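Local coordinates for FdtA domain-containing protein (Helicobacter canadensis MIT 98-5491, PDB 7N67) that probably acts as a 3,4-ketoisomerase on a dTDP-linked keto sugar, in the biosynthesis of an unusual formylated sugar, at residues 68-82 against 105-119. Sequence-based numbering, arbitrary orientation.
Sequences RGAHAHKELEQVLIM and PNIGLFIGKNMWREM. With TYD (thymidine-5'-diphosphate), chain E.
Strand 68-73 runs antiparallel to 116-119, and strand 78-82 to 107-111 at 154°, while loops 74-77 and 112-115 carry both segments from one sheet of the cupin β-sandwich to the other. The first ladder is broken by a G1 β-bulge: Ala-70 and His-71 both face Arg-117, whose O accepts from Ala-70 N at 2.8 Å on a lone pair and, weakly, from His-71 N. The indole of Trp-116 lies with one face against this bulge, CZ2 3.3 Å from Ala-70 CA, while its NE1 donates in the ring plane to Glu-118 OE2. The chain of Arg-117 folds back at chi2 (-67°) and chi3, bringing its guanidinium side-on to Met-115 O, gripped by NE and NH2 from the same face of the carbonyl plane. His-73 CD2 sits over the centre of that guanidinium, 3.6 Å from NH2, the planes 70° apart. Between the sheets Leu-80 splits its branches, CD1 meeting Ile-111 CD1 and CD2 meeting Met-119 CE at 3.6 Å. Outside, Glu-75 and Lys-113 form a salt bridge. The principle is a sandwich core that also positions a ligand: Arg-68 NE donates to O1B and Gly-69 N to O2B of thymidine diphosphate, both at 2.7 Å, joined by Arg-55, Arg-143 and Arg-37 of the second subunit. His-73 NE2 is hydrogen-bonded to His-71 ND1 (2.8 Å); through its other ring nitrogen, NE2, His-71 donates to the β-phosphate oxygen O3B at 2.6 Å.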
ATOM      1  N   ARG B  68      13.301   1.568 -13.714  1.00 31.15           N
ATOM      2  CA  ARG B  68      13.059   2.907 -14.296  1.00 29.36           C
ATOM      3  C   ARG B  68      14.309   3.765 -14.112  1.00 26.54           C
ATOM      4  O   ARG B  68      15.326   3.258 -13.577  1.00 25.39           O
ATOM      5  CB  ARG B  68      11.842   3.543 -13.632  1.00 30.99           C
ATOM      6  CG  ARG B  68      10.524   2.835 -13.902  1.00 32.73           C
ATOM      7  CD  ARG B  68       9.428   3.603 -13.170  1.00 35.79           C
ATOM      8  NE  ARG B  68       9.147   4.850 -13.876  1.00 36.26           N
ATOM      9  CZ  ARG B  68       8.084   5.063 -14.661  1.00 36.50           C
ATOM     10  NH1 ARG B  68       7.950   6.225 -15.285  1.00 35.29           N
ATOM     11  NH2 ARG B  68       7.165   4.124 -14.828  1.00 35.76           N
ATOM     12  N   GLY B  69      14.231   5.018 -14.543  1.00 25.06           N
ATOM     13  CA  GLY B  69      15.382   5.932 -14.552  1.00 27.20           C
ATOM     14  C   GLY B  69      16.264   5.654 -15.749  1.00 28.08           C
ATOM     15  O   GLY B  69      15.722   5.429 -16.851  1.00 29.96           O
ATOM     16  N   ALA B  70      17.572   5.582 -15.527  1.00 29.04           N
ATOM     17  CA  ALA B  70      18.572   5.479 -16.598  1.00 28.49           C
ATOM     18  C   ALA B  70      18.550   6.810 -17.356  1.00 30.72           C
ATOM     19  O   ALA B  70      18.197   6.812 -18.570  1.00 32.91           O
ATOM     20  CB  ALA B  70      18.254   4.305 -17.488  1.00 29.69           C
ATOM     21  N   HIS B  71      18.877   7.893 -16.641  1.00 28.98           N
ATOM     22  CA  HIS B  71      19.119   9.243 -17.208  1.00 28.96           C
ATOM     23  C   HIS B  71      19.959  10.096 -16.248  1.00 26.71           C
ATOM     24  O   HIS B  71      20.199   9.684 -15.130  1.00 27.81           O
ATOM     25  CB  HIS B  71      17.796   9.913 -17.626  1.00 29.22           C
ATOM     26  CG  HIS B  71      16.682   9.775 -16.654  1.00 27.25           C
ATOM     27  ND1 HIS B  71      16.569  10.589 -15.551  1.00 29.20           N
ATOM     28  CD2 HIS B  71      15.603   8.973 -16.639  1.00 27.60           C
ATOM     29  CE1 HIS B  71      15.471  10.278 -14.882  1.00 28.75           C
ATOM     30  NE2 HIS B  71      14.869   9.281 -15.522  1.00 28.18           N
ATOM     31  N   ALA B  72      20.472  11.208 -16.750  1.00 27.29           N
ATOM     32  CA  ALA B  72      21.274  12.202 -16.009  1.00 29.60           C
ATOM     33  C   ALA B  72      20.872  13.596 -16.501  1.00 28.28           C
ATOM     34  O   ALA B  72      20.192  13.694 -17.533  1.00 25.15           O
ATOM     35  CB  ALA B  72      22.759  11.936 -16.196  1.00 31.64           C
ATOM     36  N   HIS B  73      21.295  14.623 -15.768  1.00 32.67           N
ATOM     37  CA  HIS B  73      20.854  16.038 -15.913  1.00 34.04           C
ATOM     38  C   HIS B  73      22.011  16.927 -15.477  1.00 35.10           C
ATOM     39  O   HIS B  73      22.554  16.647 -14.400  1.00 32.17           O
ATOM     40  CB  HIS B  73      19.593  16.260 -15.064  1.00 32.23           C
ATOM     41  CG  HIS B  73      18.603  15.161 -15.251  1.00 31.30           C
ATOM     42  ND1 HIS B  73      17.532  15.265 -16.123  1.00 30.65           N
ATOM     43  CD2 HIS B  73      18.561  13.910 -14.740  1.00 31.71           C
ATOM     44  CE1 HIS B  73      16.852  14.132 -16.111  1.00 31.79           C
ATOM     45  NE2 HIS B  73      17.475  13.275 -15.278  1.00 31.95           N
ATOM     46  N   LYS B  74      22.385  17.918 -16.294  1.00 41.82           N
ATOM     47  CA  LYS B  74      23.496  18.860 -15.986  1.00 43.30           C
ATOM     48  C   LYS B  74      23.048  19.800 -14.852  1.00 42.16           C
ATOM     49  O   LYS B  74      23.870  20.069 -13.970  1.00 37.74           O
ATOM     50  CB  LYS B  74      23.937  19.599 -17.255  1.00 49.64           C
ATOM     51  CG  LYS B  74      24.467  18.716 -18.391  1.00 53.41           C
ATOM     52  CD  LYS B  74      24.525  19.392 -19.774  1.00 54.21           C
ATOM     53  CE  LYS B  74      25.917  19.769 -20.248  1.00 59.83           C
ATOM     54  NZ  LYS B  74      26.753  20.348 -19.168  1.00 64.01           N
ATOM     55  N   GLU B  75      21.770  20.217 -14.828  1.00 42.49           N
ATOM     56  CA  GLU B  75      21.262  21.317 -13.946  1.00 43.94           C
ATOM     57  C   GLU B  75      20.261  20.792 -12.886  1.00 39.55           C
ATOM     58  O   GLU B  75      20.408  21.143 -11.666  1.00 34.03           O
ATOM     59  CB  GLU B  75      20.686  22.426 -14.839  1.00 45.04           C
ATOM     60  CG  GLU B  75      21.456  23.742 -14.813  1.00 47.84           C
ATOM     61  CD  GLU B  75      22.928  23.698 -14.421  1.00 48.31           C
ATOM     62  OE1 GLU B  75      23.731  23.177 -15.218  1.00 44.08           O
ATOM     63  OE2 GLU B  75      23.264  24.195 -13.313  1.00 46.85           O
ATOM     64  N   LEU B  76      19.306  19.955 -13.299  1.00 35.28           N
ATOM     65  CA  LEU B  76      18.153  19.537 -12.460  1.00 34.81           C
ATOM     66  C   LEU B  76      18.646  18.876 -11.168  1.00 32.24           C
ATOM     67  O   LEU B  76      19.383  17.879 -11.263  1.00 30.17           O
ATOM     68  CB  LEU B  76      17.253  18.582 -13.252  1.00 34.38           C
ATOM     69  CG  LEU B  76      15.922  18.261 -12.572  1.00 34.98           C
ATOM     70  CD1 LEU B  76      15.044  19.505 -12.483  1.00 32.62           C
ATOM     71  CD2 LEU B  76      15.195  17.145 -13.310  1.00 36.42           C
ATOM     72  N   GLU B  77      18.256  19.427 -10.009  1.00 30.43           N
ATOM     73  CA  GLU B  77      18.450  18.787  -8.681  1.00 29.41           C
ATOM     74  C   GLU B  77      17.104  18.169  -8.306  1.00 28.69           C
ATOM     75  O   GLU B  77      16.078  18.729  -8.721  1.00 30.73           O
ATOM     76  CB  GLU B  77      18.983  19.792  -7.660  1.00 31.28           C
ATOM     77  CG  GLU B  77      20.355  20.344  -7.998  1.00 30.44           C
ATOM     78  CD  GLU B  77      21.012  21.174  -6.905  1.00 32.37           C
ATOM     79  OE1 GLU B  77      22.248  21.221  -6.873  1.00 37.17           O
ATOM     80  OE2 GLU B  77      20.300  21.782  -6.091  1.00 34.27           O
ATOM     81  N   GLN B  78      17.100  17.004  -7.656  1.00 28.44           N
ATOM     82  CA  GLN B  78      15.855  16.282  -7.272  1.00 26.81           C
ATOM     83  C   GLN B  78      15.969  15.832  -5.814  1.00 26.65           C
ATOM     84  O   GLN B  78      17.108  15.674  -5.335  1.00 24.70           O
ATOM     85  CB  GLN B  78      15.612  15.081  -8.183  1.00 27.10           C
ATOM     86  CG  GLN B  78      15.217  15.443  -9.611  1.00 27.66           C
ATOM     87  CD  GLN B  78      14.808  14.205 -10.371  1.00 27.06           C
ATOM     88  OE1 GLN B  78      15.128  13.093  -9.979  1.00 29.09           O
ATOM     89  NE2 GLN B  78      14.078  14.370 -11.458  1.00 27.24           N
ATOM     90  N   VAL B  79      14.826  15.644  -5.141  1.00 27.99           N
ATOM     91  CA  VAL B  79      14.732  14.897  -3.851  1.00 28.91           C
ATOM     92  C   VAL B  79      13.719  13.755  -4.015  1.00 28.14           C
ATOM     93  O   VAL B  79      12.565  14.039  -4.357  1.00 28.36           O
ATOM     94  CB  VAL B  79      14.366  15.827  -2.685  1.00 30.53           C
ATOM     95  CG1 VAL B  79      13.905  15.051  -1.460  1.00 33.71           C
ATOM     96  CG2 VAL B  79      15.520  16.734  -2.326  1.00 30.94           C
ATOM     97  N   LEU B  80      14.155  12.521  -3.747  1.00 27.18           N
ATOM     98  CA  LEU B  80      13.364  11.271  -3.927  1.00 27.12           C
ATOM     99  C   LEU B  80      12.830  10.825  -2.571  1.00 26.54           C
ATOM    100  O   LEU B  80      13.590  10.867  -1.598  1.00 26.59           O
ATOM    101  CB  LEU B  80      14.259  10.181  -4.522  1.00 27.60           C
ATOM    102  CG  LEU B  80      14.320  10.130  -6.041  1.00 27.61           C
ATOM    103  CD1 LEU B  80      14.895  11.411  -6.605  1.00 27.86           C
ATOM    104  CD2 LEU B  80      15.117   8.920  -6.494  1.00 29.40           C
ATOM    105  N   ILE B  81      11.565  10.428  -2.525  1.00 26.82           N
ATOM    106  CA  ILE B  81      10.908   9.864  -1.312  1.00 25.75           C
ATOM    107  C   ILE B  81      10.056   8.667  -1.737  1.00 24.67           C
ATOM    108  O   ILE B  81       9.175   8.865  -2.583  1.00 21.27           O
ATOM    109  CB  ILE B  81      10.063  10.954  -0.648  1.00 25.97           C
ATOM    110  CG1 ILE B  81      10.912  12.207  -0.409  1.00 24.27           C
ATOM    111  CG2 ILE B  81       9.431  10.416   0.625  1.00 27.83           C
ATOM    112  CD1 ILE B  81      10.133  13.415   0.006  1.00 23.20           C
ATOM    113  N   MET B  82      10.353   7.470  -1.224  1.00 25.33           N
ATOM    114  CA  MET B  82       9.452   6.290  -1.370  1.00 26.33           C
ATOM    115  C   MET B  82       8.286   6.447  -0.404  1.00 25.95           C
ATOM    116  O   MET B  82       8.468   6.182   0.792  1.00 24.20           O
ATOM    117  CB  MET B  82      10.154   4.966  -1.059  1.00 26.83           C
ATOM    118  CG  MET B  82      11.177   4.594  -2.098  1.00 28.14           C
ATOM    119  SD  MET B  82      10.479   4.546  -3.767  1.00 28.70           S
ATOM    120  CE  MET B  82       9.406   3.122  -3.614  1.00 30.04           C
ATOM    121  N   PRO B 105       8.936   6.094   4.385  1.00 31.01           N
ATOM    122  CA  PRO B 105       8.563   7.451   3.987  1.00 29.39           C
ATOM    123  C   PRO B 105       9.275   8.596   4.722  1.00 28.55           C
ATOM    124  O   PRO B 105       9.131   9.721   4.257  1.00 29.34           O
ATOM    125  CB  PRO B 105       7.058   7.497   4.293  1.00 31.12           C
ATOM    126  CG  PRO B 105       6.900   6.532   5.438  1.00 33.57           C
ATOM    127  CD  PRO B 105       7.877   5.412   5.138  1.00 32.62           C
ATOM    128  N   ASN B 106      10.027   8.332   5.800  1.00 29.06           N
ATOM    129  CA  ASN B 106      10.653   9.421   6.611  1.00 31.79           C
ATOM    130  C   ASN B 106      12.115   9.669   6.219  1.00 34.66           C
ATOM    131  O   ASN B 106      12.783  10.475   6.920  1.00 38.08           O
ATOM    132  CB  ASN B 106      10.545   9.188   8.118  1.00 31.68           C
ATOM    133  CG  ASN B 106      11.348   8.018   8.617  1.00 29.87           C
ATOM    134  OD1 ASN B 106      11.611   7.073   7.890  1.00 35.69           O
ATOM    135  ND2 ASN B 106      11.721   8.080   9.871  1.00 32.35           N
ATOM    136  N   ILE B 107      12.587   9.036   5.143  1.00 33.39           N
ATOM    137  CA  ILE B 107      13.946   9.246   4.582  1.00 34.63           C
ATOM    138  C   ILE B 107      13.746   9.769   3.157  1.00 34.96           C
ATOM    139  O   ILE B 107      12.772   9.371   2.510  1.00 39.59           O
ATOM    140  CB  ILE B 107      14.774   7.944   4.699  1.00 37.88           C
ATOM    141  CG1 ILE B 107      15.180   7.692   6.157  1.00 41.39           C
ATOM    142  CG2 ILE B 107      15.990   7.954   3.789  1.00 37.88           C
ATOM    143  CD1 ILE B 107      15.694   6.289   6.469  1.00 43.40           C
ATOM    144  N   GLY B 108      14.563  10.727   2.744  1.00 31.30           N
ATOM    145  CA  GLY B 108      14.589  11.247   1.374  1.00 30.78           C
ATOM    146  C   GLY B 108      15.992  11.146   0.813  1.00 29.86           C
ATOM    147  O   GLY B 108      16.924  10.915   1.610  1.00 32.80           O
ATOM    148  N   LEU B 109      16.152  11.294  -0.502  1.00 26.44           N
ATOM    149  CA  LEU B 109      17.476  11.185  -1.172  1.00 26.46           C
ATOM    150  C   LEU B 109      17.617  12.378  -2.109  1.00 26.16           C
ATOM    151  O   LEU B 109      16.863  12.453  -3.105  1.00 25.09           O
ATOM    152  CB  LEU B 109      17.607   9.858  -1.931  1.00 24.33           C
ATOM    153  CG  LEU B 109      18.840   9.732  -2.820  1.00 23.19           C
ATOM    154  CD1 LEU B 109      20.100   9.743  -1.977  1.00 23.78           C
ATOM    155  CD2 LEU B 109      18.787   8.467  -3.675  1.00 23.19           C
ATOM    156  N   PHE B 110      18.502  13.299  -1.747  1.00 26.55           N
ATOM    157  CA  PHE B 110      18.859  14.437  -2.608  1.00 29.00           C
ATOM    158  C   PHE B 110      19.829  13.865  -3.624  1.00 28.46           C
ATOM    159  O   PHE B 110      20.709  13.120  -3.181  1.00 26.69           O
ATOM    160  CB  PHE B 110      19.486  15.583  -1.817  1.00 31.76           C
ATOM    161  CG  PHE B 110      20.132  16.639  -2.678  1.00 32.35           C
ATOM    162  CD1 PHE B 110      21.499  16.633  -2.897  1.00 33.33           C
ATOM    163  CD2 PHE B 110      19.367  17.621  -3.283  1.00 32.99           C
ATOM    164  CE1 PHE B 110      22.085  17.613  -3.685  1.00 35.53           C
ATOM    165  CE2 PHE B 110      19.958  18.598  -4.066  1.00 34.00           C
ATOM    166  CZ  PHE B 110      21.316  18.594  -4.268  1.00 32.92           C
ATOM    167  N   ILE B 111      19.598  14.172  -4.899  1.00 28.12           N
ATOM    168  CA  ILE B 111      20.454  13.811  -6.056  1.00 30.06           C
ATOM    169  C   ILE B 111      20.817  15.109  -6.779  1.00 32.42           C
ATOM    170  O   ILE B 111      19.925  15.713  -7.396  1.00 33.82           O
ATOM    171  CB  ILE B 111      19.717  12.822  -6.974  1.00 30.51           C
ATOM    172  CG1 ILE B 111      19.364  11.536  -6.223  1.00 29.06           C
ATOM    173  CG2 ILE B 111      20.532  12.561  -8.236  1.00 31.11           C
ATOM    174  CD1 ILE B 111      18.499  10.589  -7.001  1.00 29.67           C
ATOM    175  N   GLY B 112      22.088  15.503  -6.714  1.00 34.40           N
ATOM    176  CA  GLY B 112      22.594  16.741  -7.329  1.00 35.11           C
ATOM    177  C   GLY B 112      22.806  16.622  -8.831  1.00 33.99           C
ATOM    178  O   GLY B 112      22.132  15.810  -9.500  1.00 29.69           O
ATOM    179  N   LYS B 113      23.734  17.434  -9.334  1.00 37.44           N
ATOM    180  CA  LYS B 113      23.961  17.690 -10.777  1.00 39.36           C
ATOM    181  C   LYS B 113      24.867  16.612 -11.366  1.00 38.81           C
ATOM    182  O   LYS B 113      25.668  16.013 -10.610  1.00 35.13           O
ATOM    183  CB  LYS B 113      24.618  19.062 -10.947  1.00 42.24           C
ATOM    184  CG  LYS B 113      23.735  20.245 -10.594  1.00 43.26           C
ATOM    185  CD  LYS B 113      24.371  21.595 -10.853  1.00 44.55           C
ATOM    186  CE  LYS B 113      23.347  22.701 -10.703  1.00 48.70           C
ATOM    187  NZ  LYS B 113      23.968  24.044 -10.702  1.00 49.78           N
ATOM    188  N   ASN B 114      24.778  16.405 -12.679  1.00 37.47           N
ATOM    189  CA  ASN B 114      25.704  15.500 -13.396  1.00 40.39           C
ATOM    190  C   ASN B 114      25.703  14.151 -12.665  1.00 41.37           C
ATOM    191  O   ASN B 114      26.802  13.631 -12.392  1.00 43.47           O
ATOM    192  CB  ASN B 114      27.117  16.098 -13.474  1.00 40.17           C
ATOM    193  CG  ASN B 114      27.149  17.488 -14.075  1.00 38.67           C
ATOM    194  OD1 ASN B 114      27.770  18.390 -13.518  1.00 43.63           O
ATOM    195  ND2 ASN B 114      26.480  17.678 -15.196  1.00 35.55           N
ATOM    196  N   MET B 115      24.510  13.645 -12.321  1.00 41.04           N
ATOM    197  CA  MET B 115      24.305  12.328 -11.662  1.00 38.94           C
ATOM    198  C   MET B 115      23.408  11.454 -12.538  1.00 35.28           C
ATOM    199  O   MET B 115      22.249  11.823 -12.759  1.00 40.56           O
ATOM    200  CB  MET B 115      23.649  12.496 -10.290  1.00 44.46           C
ATOM    201  CG  MET B 115      24.604  12.947  -9.197  1.00 46.27           C
ATOM    202  SD  MET B 115      25.702  11.634  -8.611  1.00 47.80           S
ATOM    203  CE  MET B 115      24.529  10.519  -7.852  1.00 52.82           C
ATOM    204  N   TRP B 116      23.944  10.350 -13.047  1.00 31.42           N
ATOM    205  CA  TRP B 116      23.157   9.250 -13.651  1.00 29.46           C
ATOM    206  C   TRP B 116      22.473   8.502 -12.515  1.00 29.20           C
ATOM    207  O   TRP B 116      23.124   8.328 -11.447  1.00 26.15           O
ATOM    208  CB  TRP B 116      24.071   8.321 -14.453  1.00 29.39           C
ATOM    209  CG  TRP B 116      23.366   7.193 -15.139  1.00 26.73           C
ATOM    210  CD1 TRP B 116      23.147   5.946 -14.637  1.00 26.65           C
ATOM    211  CD2 TRP B 116      22.809   7.199 -16.465  1.00 26.05           C
ATOM    212  NE1 TRP B 116      22.475   5.180 -15.551  1.00 27.79           N
ATOM    213  CE2 TRP B 116      22.252   5.924 -16.684  1.00 26.53           C
ATOM    214  CE3 TRP B 116      22.705   8.156 -17.475  1.00 26.50           C
ATOM    215  CZ2 TRP B 116      21.649   5.570 -17.888  1.00 25.90           C
ATOM    216  CZ3 TRP B 116      22.095   7.812 -18.662  1.00 27.61           C
ATOM    217  CH2 TRP B 116      21.565   6.538 -18.859  1.00 27.10           C
ATOM    218  N   ARG B 117      21.219   8.106 -12.714  1.00 28.08           N
ATOM    219  CA  ARG B 117      20.454   7.394 -11.659  1.00 29.51           C
ATOM    220  C   ARG B 117      19.544   6.364 -12.325  1.00 30.97           C
ATOM    221  O   ARG B 117      19.063   6.620 -13.460  1.00 29.30           O
ATOM    222  CB  ARG B 117      19.697   8.353 -10.727  1.00 28.87           C
ATOM    223  CG  ARG B 117      18.330   8.827 -11.205  1.00 29.68           C
ATOM    224  CD  ARG B 117      18.395   9.730 -12.434  1.00 30.58           C
ATOM    225  NE  ARG B 117      19.270  10.882 -12.227  1.00 30.10           N
ATOM    226  CZ  ARG B 117      18.916  12.000 -11.588  1.00 31.52           C
ATOM    227  NH1 ARG B 117      17.693  12.124 -11.092  1.00 32.99           N
ATOM    228  NH2 ARG B 117      19.784  12.985 -11.436  1.00 29.95           N
ATOM    229  N   GLU B 118      19.387   5.228 -11.646  1.00 30.25           N
ATOM    230  CA  GLU B 118      18.374   4.194 -11.955  1.00 33.03           C
ATOM    231  C   GLU B 118      17.617   3.857 -10.662  1.00 30.09           C
ATOM    232  O   GLU B 118      18.143   4.103  -9.568  1.00 27.27           O
ATOM    233  CB  GLU B 118      19.043   2.957 -12.565  1.00 34.76           C
ATOM    234  CG  GLU B 118      20.180   3.295 -13.500  1.00 36.55           C
ATOM    235  CD  GLU B 118      20.712   2.136 -14.320  1.00 38.16           C
ATOM    236  OE1 GLU B 118      20.252   1.004 -14.103  1.00 40.63           O
ATOM    237  OE2 GLU B 118      21.601   2.378 -15.167  1.00 42.18           O
ATOM    238  N   MET B 119      16.422   3.301 -10.797  1.00 27.91           N
ATOM    239  CA  MET B 119      15.637   2.841  -9.643  1.00 31.19           C
ATOM    240  C   MET B 119      15.064   1.476 -10.004  1.00 32.99           C
ATOM    241  O   MET B 119      14.260   1.387 -10.935  1.00 34.31           O
ATOM    242  CB  MET B 119      14.548   3.844  -9.227  1.00 32.90           C
ATOM    243  CG  MET B 119      13.937   4.687 -10.338  1.00 34.88           C
ATOM    244  SD  MET B 119      14.935   6.088 -10.988  1.00 34.72           S
ATOM    245  CE  MET B 119      14.872   7.313  -9.681  1.00 40.55           C
TER
HETATM  246  PA  TYD E 200      10.660   8.582 -17.697  1.00 32.67           P
HETATM  247  O1A TYD E 200      11.782   9.557 -17.783  1.00 30.26           O
HETATM  248  O2A TYD E 200      10.644   7.423 -18.634  1.00 35.16           O
HETATM  249  O3A TYD E 200      10.505   8.091 -16.185  1.00 27.97           O
HETATM  250  PB  TYD E 200      11.509   7.522 -15.081  1.00 27.98           P
HETATM  251  O1B TYD E 200      10.617   7.067 -13.926  1.00 26.72           O
HETATM  252  O2B TYD E 200      12.207   6.376 -15.779  1.00 28.04           O
HETATM  253  O3B TYD E 200      12.450   8.621 -14.680  1.00 25.75           O
HETATM  254  O5' TYD E 200       9.265   9.350 -17.845  1.00 33.32           O
HETATM  255  C5' TYD E 200       8.164   8.617 -18.419  1.00 32.82           C
HETATM  256  C4' TYD E 200       7.413   9.560 -19.319  1.00 33.64           C
HETATM  257  O4' TYD E 200       6.939  10.677 -18.534  1.00 31.88           O
HETATM  258  C3' TYD E 200       8.247  10.133 -20.465  1.00 33.86           C
HETATM  259  O3' TYD E 200       7.512  10.098 -21.679  1.00 33.62           O
HETATM  260  C2' TYD E 200       8.497  11.569 -20.033  1.00 34.86           C
HETATM  261  C1' TYD E 200       7.269  11.887 -19.191  1.00 34.29           C
HETATM  262  N1  TYD E 200       7.498  12.927 -18.163  1.00 36.12           N
HETATM  263  C2  TYD E 200       6.797  14.113 -18.269  1.00 34.40           C
HETATM  264  O2  TYD E 200       5.992  14.330 -19.166  1.00 32.32           O
HETATM  265  N3  TYD E 200       7.091  15.037 -17.295  1.00 32.59           N
HETATM  266  C4  TYD E 200       7.979  14.897 -16.243  1.00 31.64           C
HETATM  267  O4  TYD E 200       8.133  15.823 -15.435  1.00 31.95           O
HETATM  268  C5  TYD E 200       8.666  13.629 -16.182  1.00 32.62           C
HETATM  269  C5M TYD E 200       9.643  13.395 -15.066  1.00 31.06           C
HETATM  270  C6  TYD E 200       8.403  12.721 -17.135  1.00 35.04           C
HETATM  271  O   HOH W   1      16.997   1.364 -15.136  1.00 28.68           O
HETATM  272  O   HOH W   2      21.703  14.987 -12.021  1.00 31.38           O
HETATM  273  O   HOH W   3      19.002  15.511 -10.110  1.00 17.47           O
HETATM  274  O   HOH W   4      11.861   7.358   1.294  1.00 34.85           O